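PDB 2QGY: enolase from the environmental genome shotgun sequencing of the Sargasso Sea, which is of unknown function but belongs to the enolase superfamily and binds magnesium, probably to act on a carboxylate substrate through an enolate intermediate. Local coordinates for residues I276-S289 against S310-N323. Sequence-based numbering, arbitrary orientation. Where two conformers were deposited one is given.
Sequences ISGMGGLIDIIEIS and SASAMLHVCSSIPN
Ile-276 lies against the flank of helix 310-320 with both of its branches at work. With CG1 swung anti to the backbone N (chi1 -173°), the longer branch drops onto the helix, CG1 3.6 Å from the backbone N of Met-314 and against Ala-313 CB; CD1 then turns along the helix towards Val-317 CG2. The other branch, CG2, turns back to Ser-310, 3.7 Å from its carbonyl O. Val-317 points at the other segment and divides its methyls between two sets of partners: CG2 also meets Leu-282 CD2 at 4.0 Å, whereas CG1 packs on Ile-285 CG2 at 3.7 Å, the two side chains crossing at about a right angle, and on Ile-286 CD1. Helices 282-294 and 309-320 are successive helices on the outside of the (beta/alpha)7beta barrel of the enolase superfamily, joined through strand 298-299; they run in the same general direction, the segments' axes 31° apart. Ile-286 starts off to one side, but its CD1 swings in past Val-317 and reaches Ile-321 CG2 at 3.7 Å. Ser-289 CB rests on Ile-321 too; its OG bonds back to Ile-285 O, reaching that carbonyl from the face opposite Ser-289 N. At this end the amide of Asn-323 gives only a weak, bent bond from ND2 to Ser-289 O (3.0 Å, 132° at the hydrogen), its stronger partner being Ile-297 O. At the other end Ser-310 OG donates to Ser-277 OG across 2.7 Å, and Ser-277 OG is in turn bonded to Glu-52 O, which ties this buried pair of hydroxyls to strand 48-53.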
# COMPACT_ATOMS: atom_id res chain seq x y z
N ILE A 276 2.43 -8.00 12.80
CA ILE A 276 3.00 -9.31 12.52
C ILE A 276 2.50 -9.92 11.19
O ILE A 276 3.22 -10.71 10.51
CB ILE A 276 2.71 -10.27 13.72
CG1 ILE A 276 3.43 -11.62 13.54
CG2 ILE A 276 1.15 -10.46 13.93
CD1 ILE A 276 4.99 -11.56 13.57
N SER A 277 1.27 -9.59 10.84
CA SER A 277 0.59 -10.15 9.69
C SER A 277 0.41 -9.08 8.61
O SER A 277 -0.35 -9.26 7.66
CB SER A 277 -0.76 -10.69 10.12
OG SER A 277 -0.58 -11.96 10.73
N GLY A 278 1.12 -7.97 8.76
CA GLY A 278 0.99 -6.89 7.78
C GLY A 278 2.29 -6.41 7.18
O GLY A 278 2.27 -5.67 6.19
N MET A 279 3.43 -6.80 7.73
CA MET A 279 4.71 -6.22 7.29
C MET A 279 5.09 -6.71 5.88
O MET A 279 5.75 -5.99 5.13
CB MET A 279 5.83 -6.50 8.33
CG MET A 279 7.28 -6.18 7.86
SD MET A 279 7.67 -4.42 8.01
CE MET A 279 9.40 -4.42 7.39
N GLY A 280 4.64 -7.92 5.54
CA GLY A 280 4.97 -8.57 4.26
C GLY A 280 5.33 -10.02 4.48
O GLY A 280 5.09 -10.89 3.60
N GLY A 281 5.88 -10.31 5.67
CA GLY A 281 6.25 -11.69 6.04
C GLY A 281 7.21 -11.68 7.21
O GLY A 281 7.57 -10.60 7.73
N LEU A 282 7.66 -12.88 7.61
CA LEU A 282 8.56 -13.01 8.76
C LEU A 282 10.01 -12.67 8.45
O LEU A 282 10.72 -12.14 9.32
CB LEU A 282 8.43 -14.40 9.38
CG LEU A 282 6.99 -14.68 9.83
CD1 LEU A 282 7.06 -15.92 10.70
CD2 LEU A 282 6.39 -13.49 10.63
N ILE A 283 10.43 -12.95 7.22
CA ILE A 283 11.79 -12.65 6.78
C ILE A 283 11.99 -11.15 7.00
O ILE A 283 13.00 -10.72 7.52
CB ILE A 283 11.98 -13.03 5.29
CG1 ILE A 283 12.09 -14.56 5.10
CG2 ILE A 283 13.18 -12.30 4.69
CD1 ILE A 283 12.33 -15.00 3.65
N ASP A 284 11.00 -10.35 6.57
CA ASP A 284 11.15 -8.90 6.65
C ASP A 284 11.09 -8.34 8.06
O ASP A 284 11.78 -7.39 8.38
CB ASP A 284 10.17 -8.19 5.71
CG ASP A 284 10.74 -8.05 4.28
OD1 ASP A 284 11.92 -8.44 4.08
OD2 ASP A 284 10.01 -7.60 3.38
N ILE A 285 10.25 -8.93 8.91
CA ILE A 285 10.20 -8.52 10.30
C ILE A 285 11.52 -8.83 11.00
O ILE A 285 12.08 -8.00 11.73
CB ILE A 285 9.03 -9.24 11.02
CG1 ILE A 285 7.72 -8.61 10.57
CG2 ILE A 285 9.18 -9.19 12.56
CD1 ILE A 285 6.51 -9.14 11.25
N ILE A 286 12.04 -10.03 10.78
CA ILE A 286 13.33 -10.42 11.35
C ILE A 286 14.50 -9.57 10.83
O ILE A 286 15.37 -9.19 11.61
CB ILE A 286 13.61 -11.92 11.09
CG1 ILE A 286 12.61 -12.82 11.85
CG2 ILE A 286 15.05 -12.26 11.46
CD1 ILE A 286 12.68 -12.73 13.37
N GLU A 287 14.51 -9.27 9.53
CA GLU A 287 15.55 -8.43 8.95
C GLU A 287 15.54 -7.03 9.57
O GLU A 287 16.59 -6.51 9.95
CB GLU A 287 15.37 -8.31 7.43
CG GLU A 287 16.48 -7.52 6.72
CD GLU A 287 17.89 -7.96 7.13
OE1 GLU A 287 18.17 -9.19 7.09
OE2 GLU A 287 18.73 -7.08 7.46
N ILE A 288 14.36 -6.44 9.68
CA ILE A 288 14.27 -5.12 10.30
C ILE A 288 14.55 -5.16 11.81
O ILE A 288 15.12 -4.21 12.35
CB ILE A 288 12.95 -4.40 9.97
CG1 ILE A 288 13.16 -2.89 10.11
CG2 ILE A 288 11.80 -4.88 10.85
CD1 ILE A 288 14.05 -2.30 8.92
N SER A 289 14.22 -6.25 12.49
CA SER A 289 14.53 -6.38 13.91
C SER A 289 16.04 -6.33 14.12
O SER A 289 16.56 -5.65 15.00
CB SER A 289 13.95 -7.68 14.49
OG SER A 289 12.53 -7.63 14.50
N SER A 310 -1.96 -15.37 13.95
CA SER A 310 -1.13 -14.15 14.10
C SER A 310 -0.44 -14.07 15.46
O SER A 310 0.76 -13.79 15.53
CB SER A 310 -1.97 -12.90 13.90
OG SER A 310 -2.43 -12.80 12.58
N ALA A 311 -1.19 -14.31 16.54
CA ALA A 311 -0.55 -14.24 17.87
C ALA A 311 0.58 -15.26 18.00
O ALA A 311 1.64 -14.95 18.55
CB ALA A 311 -1.59 -14.38 19.03
N SER A 312 0.38 -16.48 17.50
CA SER A 312 1.44 -17.49 17.60
C SER A 312 2.69 -17.10 16.83
O SER A 312 3.80 -17.24 17.33
CB SER A 312 0.95 -18.85 17.12
OG SER A 312 1.98 -19.81 17.33
N ALA A 313 2.52 -16.59 15.60
CA ALA A 313 3.66 -16.11 14.81
C ALA A 313 4.39 -14.99 15.57
O ALA A 313 5.63 -14.98 15.66
CB ALA A 313 3.17 -15.59 13.46
N MET A 314 3.62 -14.07 16.14
CA MET A 314 4.20 -12.95 16.87
C MET A 314 5.06 -13.47 18.03
O MET A 314 6.20 -13.04 18.22
CB MET A 314 3.09 -12.02 17.40
CG MET A 314 3.58 -10.81 18.28
SD MET A 314 2.30 -9.83 19.03
CE MET A 314 1.47 -11.03 20.07
N LEU A 315 4.49 -14.36 18.82
CA LEU A 315 5.22 -14.89 19.98
C LEU A 315 6.48 -15.61 19.56
O LEU A 315 7.56 -15.42 20.18
CB LEU A 315 4.31 -15.79 20.84
CG LEU A 315 3.06 -15.13 21.42
CD1 LEU A 315 2.28 -16.14 22.24
CD2 LEU A 315 3.43 -13.88 22.27
N HIS A 316 6.39 -16.43 18.52
CA HIS A 316 7.60 -17.12 18.02
C HIS A 316 8.67 -16.11 17.56
O HIS A 316 9.86 -16.25 17.88
CB HIS A 316 7.24 -18.10 16.90
CG HIS A 316 6.67 -19.40 17.39
ND1 HIS A 316 7.46 -20.42 17.89
CD2 HIS A 316 5.39 -19.84 17.45
CE1 HIS A 316 6.68 -21.44 18.23
NE2 HIS A 316 5.42 -21.10 18.00
N VAL A 317 8.26 -15.06 16.84
CA VAL A 317 9.23 -14.05 16.41
C VAL A 317 9.84 -13.36 17.62
O VAL A 317 11.07 -13.26 17.71
CB VAL A 317 8.61 -13.00 15.44
CG1 VAL A 317 9.57 -11.77 15.24
CG2 VAL A 317 8.38 -13.64 14.13
N CYS A 318 8.99 -12.91 18.54
CA CYS A 318 9.47 -12.17 19.72
C CYS A 318 10.44 -12.97 20.57
O CYS A 318 11.39 -12.41 21.12
CB CYS A 318 8.31 -11.68 20.60
SG CYS A 318 7.39 -10.33 19.84
N SER A 319 10.19 -14.28 20.67
CA SER A 319 11.06 -15.17 21.44
C SER A 319 12.43 -15.39 20.80
O SER A 319 13.37 -15.84 21.49
CB SER A 319 10.37 -16.51 21.70
OG SER A 319 10.40 -17.34 20.56
N SER A 320 12.55 -14.98 19.54
CA SER A 320 13.73 -15.30 18.74
C SER A 320 14.61 -14.08 18.47
O SER A 320 15.68 -14.22 17.90
CB SER A 320 13.32 -15.95 17.42
OG SER A 320 12.97 -14.97 16.46
N ILE A 321 14.19 -12.89 18.91
CA ILE A 321 15.01 -11.68 18.69
C ILE A 321 15.50 -11.06 20.02
O ILE A 321 14.78 -11.10 21.01
CB ILE A 321 14.28 -10.61 17.82
CG1 ILE A 321 12.95 -10.21 18.46
CG2 ILE A 321 14.06 -11.13 16.40
CD1 ILE A 321 12.31 -8.92 17.90
N PRO A 322 16.73 -10.50 20.04
CA PRO A 322 17.27 -9.94 21.28
C PRO A 322 16.71 -8.57 21.64
O PRO A 322 16.84 -8.15 22.80
CB PRO A 322 18.77 -9.82 20.99
CG PRO A 322 18.85 -9.60 19.53
CD PRO A 322 17.69 -10.38 18.93
N ASN A 323 16.07 -7.90 20.67
CA ASN A 323 15.53 -6.54 20.89
C ASN A 323 13.99 -6.45 20.80
O ASN A 323 13.44 -5.49 20.28
CB ASN A 323 16.15 -5.53 19.93
CG ASN A 323 15.77 -5.79 18.49
OD1 ASN A 323 15.64 -6.94 18.08
ND2 ASN A 323 15.62 -4.72 17.70